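Local structure of uncharacterized protein DSY3957 (Desulfitobacterium hafniense, 3HXL) at residues V36-I41 / K83-Y88; I189-A194 / A214-F219; A194-D199 / D225-K230. The protein probably serves as a tail sheath subunit of a myovirus-like phage, many copies of which would assemble into the contractile sleeve around the tail tube. All coordinates share one frame; numbering follows the deposited sequence.

Contact 1 of 3, residues V36-I41 / K83-Y88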
loop_
_atom_site.group_PDB
_atom_site.type_symbol
_atom_site.label_atom_id
_atom_site.label_comp_id
_atom_site.label_asym_id
_atom_site.label_seq_id
_atom_site.Cartn_x
_atom_site.Cartn_y
_atom_site.Cartn_z
ATOM N N VAL A 36 3.029 -0.608 -0.083
ATOM C CA VAL A 36 1.873 0.270 0.078
ATOM C C VAL A 36 0.630 -0.590 0.331
ATOM O O VAL A 36 0.580 -1.743 -0.088
ATOM C CB VAL A 36 1.647 1.146 -1.196
ATOM C CG1 VAL A 36 1.247 0.270 -2.379
ATOM C CG2 VAL A 36 0.575 2.200 -0.932
ATOM N N SER A 37 -0.355 -0.044 1.045
ATOM C CA SER A 37 -1.593 -0.774 1.317
ATOM C C SER A 37 -2.774 0.143 1.059
ATOM O O SER A 37 -2.713 1.347 1.317
ATOM C CB SER A 37 -1.656 -1.271 2.759
ATOM O OG SER A 37 -2.891 -1.946 2.974
HETATM N N MSE A 38 -3.861 -0.427 0.567
HETATM C CA MSE A 38 -5.017 0.384 0.241
HETATM C C MSE A 38 -6.340 -0.353 0.382
HETATM O O MSE A 38 -6.479 -1.494 -0.050
HETATM C CB MSE A 38 -4.837 0.899 -1.191
HETATM C CG MSE A 38 -5.932 1.773 -1.761
HETATM SE SE MSE A 38 -5.313 2.609 -3.428
HETATM C CE MSE A 38 -4.821 0.952 -4.362
ATOM N N PRO A 39 -7.321 0.284 1.037
ATOM C CA PRO A 39 -8.635 -0.342 1.209
ATOM C C PRO A 39 -9.529 0.134 0.054
ATOM O O PRO A 39 -9.681 1.334 -0.161
ATOM C CB PRO A 39 -9.088 0.186 2.567
ATOM C CG PRO A 39 -8.550 1.590 2.566
ATOM C CD PRO A 39 -7.157 1.441 1.942
ATOM N N LEU A 40 -10.111 -0.799 -0.695
ATOM C CA LEU A 40 -10.950 -0.421 -1.824
ATOM C C LEU A 40 -12.287 -1.121 -1.921
ATOM O O LEU A 40 -12.474 -2.236 -1.432
ATOM C CB LEU A 40 -10.225 -0.663 -3.158
ATOM C CG LEU A 40 -8.988 0.157 -3.524
ATOM C CD1 LEU A 40 -8.541 -0.216 -4.932
ATOM C CD2 LEU A 40 -9.304 1.635 -3.440
ATOM N N ILE A 41 -13.210 -0.438 -2.582
ATOM C CA ILE A 41 -14.534 -0.969 -2.839
ATOM C C ILE A 41 -14.414 -1.481 -4.267
ATOM O O ILE A 41 -14.172 -0.707 -5.190
ATOM C CB ILE A 41 -15.585 0.132 -2.756
ATOM C CG1 ILE A 41 -15.681 0.625 -1.308
ATOM C CG2 ILE A 41 -16.928 -0.390 -3.265
ATOM C CD1 ILE A 41 -16.440 1.916 -1.142
ATOM N N LYS A 83 6.506 -1.449 -4.878
ATOM C CA LYS A 83 6.896 -2.772 -5.326
ATOM C C LYS A 83 5.866 -3.806 -4.891
ATOM O O LYS A 83 5.691 -4.833 -5.543
ATOM C CB LYS A 83 8.276 -3.116 -4.768
ATOM C CG LYS A 83 9.333 -2.079 -5.126
ATOM C CD LYS A 83 9.464 -1.922 -6.637
ATOM C CE LYS A 83 10.405 -0.785 -7.011
ATOM N NZ LYS A 83 9.898 0.533 -6.551
ATOM N N THR A 84 5.177 -3.528 -3.790
ATOM C CA THR A 84 4.164 -4.445 -3.292
ATOM C C THR A 84 2.936 -3.696 -2.783
ATOM O O THR A 84 3.050 -2.677 -2.098
ATOM C CB THR A 84 4.714 -5.317 -2.143
ATOM O OG1 THR A 84 5.885 -6.011 -2.588
ATOM C CG2 THR A 84 3.674 -6.331 -1.703
ATOM N N LEU A 85 1.761 -4.207 -3.135
ATOM C CA LEU A 85 0.510 -3.613 -2.703
ATOM C C LEU A 85 -0.265 -4.597 -1.844
ATOM O O LEU A 85 -0.458 -5.752 -2.225
ATOM C CB LEU A 85 -0.359 -3.226 -3.905
ATOM C CG LEU A 85 -1.813 -2.831 -3.586
ATOM C CD1 LEU A 85 -1.817 -1.539 -2.781
ATOM C CD2 LEU A 85 -2.612 -2.647 -4.875
ATOM N N LEU A 86 -0.686 -4.138 -0.672
ATOM C CA LEU A 86 -1.493 -4.955 0.211
ATOM C C LEU A 86 -2.889 -4.367 0.007
ATOM O O LEU A 86 -3.204 -3.277 0.495
ATOM C CB LEU A 86 -1.023 -4.816 1.665
ATOM C CG LEU A 86 0.429 -5.234 1.916
ATOM C CD1 LEU A 86 0.759 -5.069 3.398
ATOM C CD2 LEU A 86 0.657 -6.676 1.480
ATOM N N LEU A 87 -3.699 -5.094 -0.756
ATOM C CA LEU A 87 -5.053 -4.686 -1.105
ATOM C C LEU A 87 -6.116 -5.349 -0.250
ATOM O O LEU A 87 -6.061 -6.550 0.008
ATOM C CB LEU A 87 -5.315 -5.016 -2.579
ATOM C CG LEU A 87 -6.719 -4.776 -3.143
ATOM C CD1 LEU A 87 -7.047 -3.289 -3.133
ATOM C CD2 LEU A 87 -6.777 -5.328 -4.568
ATOM N N TYR A 88 -7.095 -4.560 0.172
ATOM C CA TYR A 88 -8.173 -5.076 1.003
ATOM C C TYR A 88 -9.513 -4.674 0.394
ATOM O O TYR A 88 -9.803 -3.489 0.259
ATOM C CB TYR A 88 -8.042 -4.491 2.406
ATOM C CG TYR A 88 -8.949 -5.110 3.442
ATOM C CD1 TYR A 88 -8.559 -6.247 4.149
ATOM C CD2 TYR A 88 -10.183 -4.536 3.743
ATOM C CE1 TYR A 88 -9.374 -6.792 5.143
ATOM C CE2 TYR A 88 -11.008 -5.071 4.729
ATOM C CZ TYR A 88 -10.595 -6.195 5.425
ATOM O OH TYR A 88 -11.392 -6.709 6.419
#
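V36 and T84 open a run of five backbone hydrogen bonds that zip residues 36-40 to 84-88 as parallel neighbours in a mixed sheet. The N-H of V36 points nearly straight at T84 O (2.9 Å, 169° at the hydrogen), and V36 O in turn accepts from L86 N at 2.8 Å. M38 repeats the scheme: its N donates to L86 O (2.9 Å) and its O accepts from Y88 N over a longer 3.1 Å. L40 N closes the series on Y88 O at 2.9 Å. The residues between them look the other way: S37 makes its backbone bonds with T202 and A204 of the next strand, while P39, lacking an N-H, has no amide donor to satisfy on that side.

L86 O carries an additional load. S37 OG donates to it at 2.8 Å, from the opposite face of the carbonyl plane to the M38 amide, so this one oxygen has two donors. The hydroxyl is anti to the backbone N of S37 (chi1 179°), which carries it over toward L86; it also hydrogen-bonds Y191 OH. Serine is small enough to fit here and still pairs a buried phenol. T84 OG1, at the strand's start, turns instead to E54.

The face bearing V36, M38, L85 and L87 is apolar. V36 CG1 meets L85 CD1 at 3.6 Å, and L40 CD1 crosses L87 CD1 nearly at a right angle, 3.9 Å away; L74, I75 and A78 of helix 73-78 pack against this side. Branched aliphatic groups and the flexible, unbranched chain of M38 (selenomethionine here, in place of methionine) suit such an interior. With the backbone N-H and C=O groups that face each other across the strands paired, the interface can probably lie in the protein core without a large desolvation cost.

Contact 2 of 3, residues I189-A194 / A214-F219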
loop_
_atom_site.group_PDB
_atom_site.type_symbol
_atom_site.label_atom_id
_atom_site.label_comp_id
_atom_site.label_asym_id
_atom_site.label_seq_id
_atom_site.Cartn_x
_atom_site.Cartn_y
_atom_site.Cartn_z
ATOM N N ILE A 189 -12.664 -0.297 9.699
ATOM C CA ILE A 189 -12.100 -0.649 10.986
ATOM C C ILE A 189 -11.508 -2.042 10.862
ATOM O O ILE A 189 -10.442 -2.323 11.402
ATOM C CB ILE A 189 -13.182 -0.633 12.099
ATOM C CG1 ILE A 189 -13.703 0.791 12.297
ATOM C CG2 ILE A 189 -12.603 -1.179 13.396
ATOM C CD1 ILE A 189 -12.617 1.806 12.667
ATOM N N ASP A 190 -12.200 -2.916 10.135
ATOM C CA ASP A 190 -11.719 -4.272 9.934
ATOM C C ASP A 190 -10.403 -4.193 9.152
ATOM O O ASP A 190 -9.445 -4.904 9.452
ATOM C CB ASP A 190 -12.750 -5.098 9.149
ATOM C CG ASP A 190 -14.138 -5.058 9.776
ATOM O OD1 ASP A 190 -14.230 -4.951 11.014
ATOM O OD2 ASP A 190 -15.138 -5.149 9.030
ATOM N N TYR A 191 -10.366 -3.320 8.149
ATOM C CA TYR A 191 -9.160 -3.133 7.336
ATOM C C TYR A 191 -7.967 -2.767 8.211
ATOM O O TYR A 191 -6.954 -3.458 8.209
ATOM C CB TYR A 191 -9.369 -2.017 6.305
ATOM C CG TYR A 191 -8.076 -1.527 5.665
ATOM C CD1 TYR A 191 -7.299 -2.373 4.865
ATOM C CD2 TYR A 191 -7.621 -0.222 5.873
ATOM C CE1 TYR A 191 -6.100 -1.929 4.287
ATOM C CE2 TYR A 191 -6.426 0.226 5.300
ATOM C CZ TYR A 191 -5.678 -0.630 4.511
ATOM O OH TYR A 191 -4.511 -0.178 3.936
ATOM N N LEU A 192 -8.094 -1.670 8.953
ATOM C CA LEU A 192 -7.009 -1.205 9.815
ATOM C C LEU A 192 -6.494 -2.292 10.744
ATOM O O LEU A 192 -5.291 -2.411 10.967
ATOM C CB LEU A 192 -7.461 0.007 10.635
ATOM C CG LEU A 192 -7.753 1.263 9.808
ATOM C CD1 LEU A 192 -8.303 2.361 10.694
ATOM C CD2 LEU A 192 -6.464 1.721 9.122
ATOM N N ALA A 193 -7.401 -3.090 11.292
ATOM C CA ALA A 193 -6.994 -4.156 12.192
ATOM C C ALA A 193 -6.160 -5.185 11.439
ATOM O O ALA A 193 -5.152 -5.665 11.943
ATOM C CB ALA A 193 -8.223 -4.821 12.804
ATOM N N ALA A 194 -6.581 -5.514 10.224
ATOM C CA ALA A 194 -5.874 -6.503 9.419
ATOM C C ALA A 194 -4.518 -6.011 8.927
ATOM O O ALA A 194 -3.540 -6.755 8.938
ATOM C CB ALA A 194 -6.730 -6.913 8.234
ATOM N N ALA A 214 -10.137 11.310 9.744
ATOM C CA ALA A 214 -9.787 11.537 11.139
ATOM C C ALA A 214 -9.339 10.234 11.775
ATOM O O ALA A 214 -8.355 10.196 12.513
ATOM C CB ALA A 214 -10.988 12.115 11.896
ATOM N N THR A 215 -10.060 9.161 11.480
ATOM C CA THR A 215 -9.727 7.850 12.020
ATOM C C THR A 215 -8.355 7.393 11.523
ATOM O O THR A 215 -7.543 6.899 12.306
ATOM C CB THR A 215 -10.799 6.809 11.635
ATOM O OG1 THR A 215 -12.022 7.110 12.325
ATOM C CG2 THR A 215 -10.350 5.405 12.010
ATOM N N PHE A 216 -8.089 7.561 10.231
ATOM C CA PHE A 216 -6.795 7.160 9.699
ATOM C C PHE A 216 -5.677 7.997 10.313
ATOM O O PHE A 216 -4.580 7.494 10.551
ATOM C CB PHE A 216 -6.775 7.263 8.165
ATOM C CG PHE A 216 -7.346 6.054 7.472
ATOM C CD1 PHE A 216 -6.634 5.419 6.449
ATOM C CD2 PHE A 216 -8.582 5.527 7.854
ATOM C CE1 PHE A 216 -7.148 4.283 5.818
ATOM C CE2 PHE A 216 -9.100 4.393 7.232
ATOM C CZ PHE A 216 -8.379 3.762 6.209
ATOM N N THR A 217 -5.964 9.268 10.585
ATOM C CA THR A 217 -4.975 10.160 11.196
ATOM C C THR A 217 -4.645 9.655 12.599
ATOM O O THR A 217 -3.479 9.605 12.985
ATOM C CB THR A 217 -5.502 11.614 11.268
ATOM O OG1 THR A 217 -5.716 12.108 9.939
ATOM C CG2 THR A 217 -4.496 12.522 11.977
ATOM N N ALA A 218 -5.670 9.270 13.357
ATOM C CA ALA A 218 -5.459 8.756 14.704
ATOM C C ALA A 218 -4.692 7.437 14.630
ATOM O O ALA A 218 -3.797 7.171 15.437
ATOM C CB ALA A 218 -6.804 8.546 15.416
ATOM N N PHE A 219 -5.057 6.613 13.653
ATOM C CA PHE A 219 -4.416 5.321 13.437
ATOM C C PHE A 219 -2.913 5.524 13.249
ATOM O O PHE A 219 -2.101 4.840 13.873
ATOM C CB PHE A 219 -5.014 4.652 12.195
ATOM C CG PHE A 219 -4.398 3.323 11.856
ATOM C CD1 PHE A 219 -4.709 2.185 12.590
ATOM C CD2 PHE A 219 -3.503 3.212 10.788
ATOM C CE1 PHE A 219 -4.142 0.951 12.270
ATOM C CE2 PHE A 219 -2.930 1.984 10.460
ATOM C CZ PHE A 219 -3.249 0.850 11.199
#
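I189 reaches T215 with the far end of its side chain, methyl to methyl, CD1 lying 4.3 Å from CG2 at the margin of the helix pair. T215 suits this half-exposed place, since its methyl faces the neighbouring helix while OG1 bonds weakly back to A211 O. Two residues on, Y191 sets its ring edge against F216: CZ of the phenylalanine sits near the tyrosine plane, 4.1 Å from Y191 CD2, and the two side chains cross at about a right angle. The phenol oxygen goes beyond the pair to S37.

Helices 185-195 and 210-227 run nearly parallel here, 18° apart, and lie on one side of the sheet; the second is the helix of a beta-alpha-beta crossover joining parallel strands 202-204 and 232-236. Their axes are 11.7 Å apart, a wide spacing bridged by large side chains, and I203 of the sheet touches Y191, F216 and F219 from beneath.

L192 fills the gap. Its CD2 methyl rests over the centre of the F219 ring, 3.6 Å from the centroid and 6° off the normal, a clear CH-pi contact. The same methyl lies over a face of F216, displaced toward the rim, 4.2 Å from that centroid. The other branch, CD1, turns to T215 CG2 at 3.9 Å. CG stands anti to the backbone N (chi1 178°), which sends the F219 ring across the gap, and its rotation about CB-CG lays a face against L192; F219 CE1 lies 3.8 Å from L192 O.

Contact 3 of 3, residues A194-D199 / D225-K230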
loop_
_atom_site.group_PDB
_atom_site.type_symbol
_atom_site.label_atom_id
_atom_site.label_comp_id
_atom_site.label_asym_id
_atom_site.label_seq_id
_atom_site.Cartn_x
_atom_site.Cartn_y
_atom_site.Cartn_z
ATOM N N ALA A 194 -6.581 -5.514 10.224
ATOM C CA ALA A 194 -5.874 -6.503 9.419
ATOM C C ALA A 194 -4.518 -6.011 8.927
ATOM O O ALA A 194 -3.540 -6.755 8.938
ATOM C CB ALA A 194 -6.730 -6.913 8.234
ATOM N N VAL A 195 -4.457 -4.758 8.490
ATOM C CA VAL A 195 -3.203 -4.219 7.984
ATOM C C VAL A 195 -2.169 -4.026 9.088
ATOM O O VAL A 195 -0.966 -4.160 8.857
ATOM C CB VAL A 195 -3.418 -2.871 7.257
ATOM C CG1 VAL A 195 -3.772 -1.773 8.259
ATOM C CG2 VAL A 195 -2.168 -2.510 6.473
ATOM N N GLU A 196 -2.643 -3.723 10.293
ATOM C CA GLU A 196 -1.755 -3.501 11.424
ATOM C C GLU A 196 -0.832 -4.681 11.693
ATOM O O GLU A 196 0.239 -4.525 12.276
ATOM C CB GLU A 196 -2.572 -3.208 12.683
ATOM C CG GLU A 196 -1.809 -2.388 13.693
ATOM C CD GLU A 196 -2.544 -2.241 15.005
ATOM O OE1 GLU A 196 -3.770 -1.994 14.977
ATOM O OE2 GLU A 196 -1.886 -2.361 16.061
ATOM N N ILE A 197 -1.251 -5.865 11.267
ATOM C CA ILE A 197 -0.467 -7.069 11.476
ATOM C C ILE A 197 0.570 -7.281 10.370
ATOM O O ILE A 197 1.480 -8.092 10.518
ATOM C CB ILE A 197 -1.395 -8.294 11.568
ATOM C CG1 ILE A 197 -2.435 -8.062 12.673
ATOM C CG2 ILE A 197 -0.588 -9.541 11.900
ATOM C CD1 ILE A 197 -3.550 -9.080 12.686
ATOM N N PHE A 198 0.433 -6.552 9.266
ATOM C CA PHE A 198 1.377 -6.675 8.156
ATOM C C PHE A 198 2.498 -5.654 8.275
ATOM O O PHE A 198 2.397 -4.682 9.022
ATOM C CB PHE A 198 0.685 -6.443 6.804
ATOM C CG PHE A 198 -0.085 -7.630 6.290
ATOM C CD1 PHE A 198 -1.343 -7.941 6.802
ATOM C CD2 PHE A 198 0.445 -8.428 5.278
ATOM C CE1 PHE A 198 -2.064 -9.032 6.309
ATOM C CE2 PHE A 198 -0.263 -9.520 4.780
ATOM C CZ PHE A 198 -1.522 -9.824 5.296
ATOM N N ASP A 199 3.586 -5.889 7.556
ATOM C CA ASP A 199 4.657 -4.915 7.547
ATOM C C ASP A 199 4.392 -4.115 6.279
ATOM O O ASP A 199 4.171 -4.689 5.210
ATOM C CB ASP A 199 6.027 -5.591 7.509
ATOM C CG ASP A 199 6.448 -6.111 8.877
ATOM O OD1 ASP A 199 6.312 -5.352 9.867
ATOM O OD2 ASP A 199 6.918 -7.265 8.965
ATOM N N ASP A 225 3.732 6.661 17.151
ATOM C CA ASP A 225 4.231 7.103 18.436
ATOM C C ASP A 225 3.884 6.294 19.672
ATOM O O ASP A 225 4.447 6.528 20.739
ATOM C CB ASP A 225 3.863 8.573 18.604
ATOM C CG ASP A 225 4.376 9.419 17.439
ATOM O OD1 ASP A 225 5.491 9.124 16.946
ATOM O OD2 ASP A 225 3.684 10.363 17.022
ATOM N N ASP A 226 2.990 5.325 19.536
ATOM C CA ASP A 226 2.639 4.501 20.687
ATOM C C ASP A 226 3.109 3.062 20.496
ATOM O O ASP A 226 3.354 2.344 21.469
ATOM C CB ASP A 226 1.128 4.530 20.933
ATOM C CG ASP A 226 0.620 5.918 21.268
ATOM O OD1 ASP A 226 1.282 6.624 22.057
ATOM O OD2 ASP A 226 -0.450 6.303 20.757
ATOM N N GLU A 227 3.246 2.645 19.240
ATOM C CA GLU A 227 3.670 1.282 18.931
ATOM C C GLU A 227 5.083 1.233 18.348
ATOM O O GLU A 227 5.678 0.160 18.240
ATOM C CB GLU A 227 2.699 0.643 17.929
ATOM C CG GLU A 227 1.217 0.909 18.200
ATOM C CD GLU A 227 0.627 0.019 19.278
ATOM O OE1 GLU A 227 1.256 -0.122 20.347
ATOM O OE2 GLU A 227 -0.476 -0.529 19.060
ATOM N N GLY A 228 5.619 2.387 17.958
ATOM C CA GLY A 228 6.954 2.405 17.388
ATOM C C GLY A 228 6.960 1.784 16.000
ATOM O O GLY A 228 7.996 1.324 15.514
ATOM N N LYS A 229 5.792 1.754 15.364
ATOM C CA LYS A 229 5.667 1.201 14.019
ATOM C C LYS A 229 5.520 2.397 13.086
ATOM O O LYS A 229 4.418 2.895 12.856
ATOM C CB LYS A 229 4.441 0.292 13.916
ATOM C CG LYS A 229 4.418 -0.545 12.658
ATOM C CD LYS A 229 3.167 -1.390 12.566
ATOM C CE LYS A 229 3.216 -2.269 11.325
ATOM N NZ LYS A 229 1.879 -2.837 11.015
ATOM N N LYS A 230 6.647 2.854 12.552
ATOM C CA LYS A 230 6.668 4.018 11.684
ATOM C C LYS A 230 6.124 3.782 10.278
ATOM O O LYS A 230 6.719 3.066 9.464
ATOM C CB LYS A 230 8.088 4.581 11.632
ATOM C CG LYS A 230 8.697 4.857 13.009
ATOM C CD LYS A 230 7.958 5.962 13.777
ATOM C CE LYS A 230 8.570 6.180 15.167
ATOM N NZ LYS A 230 7.989 7.355 15.886
#
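At the end of helix 185-195 the chain folds into a type I turn from V195 to F198, closed by F198 N to V195 O at 2.8 Å, while helix 210-227 gives way at G228, whose positive phi (71°) glycine adopts easily. K229 bridges the two. Its side chain is extended throughout, CG anti to the backbone N, and this full reach brings NZ to two carbonyls of the turn. F198 O receives it almost head-on at 2.8 Å, with a C=O...N angle of 169°; E196 O is approached from above its carbonyl plane at 2.7 Å. A lysine ammonium, with several N-H groups on one atom, suits paired acceptors like these, and its charge would probably be welcome beside carbonyls at a helix end.

The carboxylates of E196 and E227 come within 3.8 Å, OE2 to OE2. R222 lies within long, weak ion-pair range of both and may partly offset the repulsion expected between them. K230 turns back to D225, NZ to OD1 at 3.2 Å, in a salt bridge whose hydrogen bond is weak.

The K229 chain packs on L223 of helix 210-227, F198 reaches L86 of strand 84-89, and K230 lies against helix 344-364, where N354 also bonds G228 O.

In the fold
From the N terminus, contact 1 comes first: it closes the loop between strands 35-40 and 84-89 before the chain moves on to the antiparallel sheet of residues 117-174. On its return, helix 185-195 opens contacts 2 and 3, which cross: the chain passes 189-194, 194-199, 214-219 and 225-230 in that order, so contact 2 closes before contact 3 does. Both close loops that run through strand 202-204. They share A194 and link the same two helices, contact 2 on their facing sides, contact 3 where they end. Contact 1 touches both helix 185-195 contacts, through V195 against S37 and A194 against Y88. Together they tie the helix layer to the central mixed sheet.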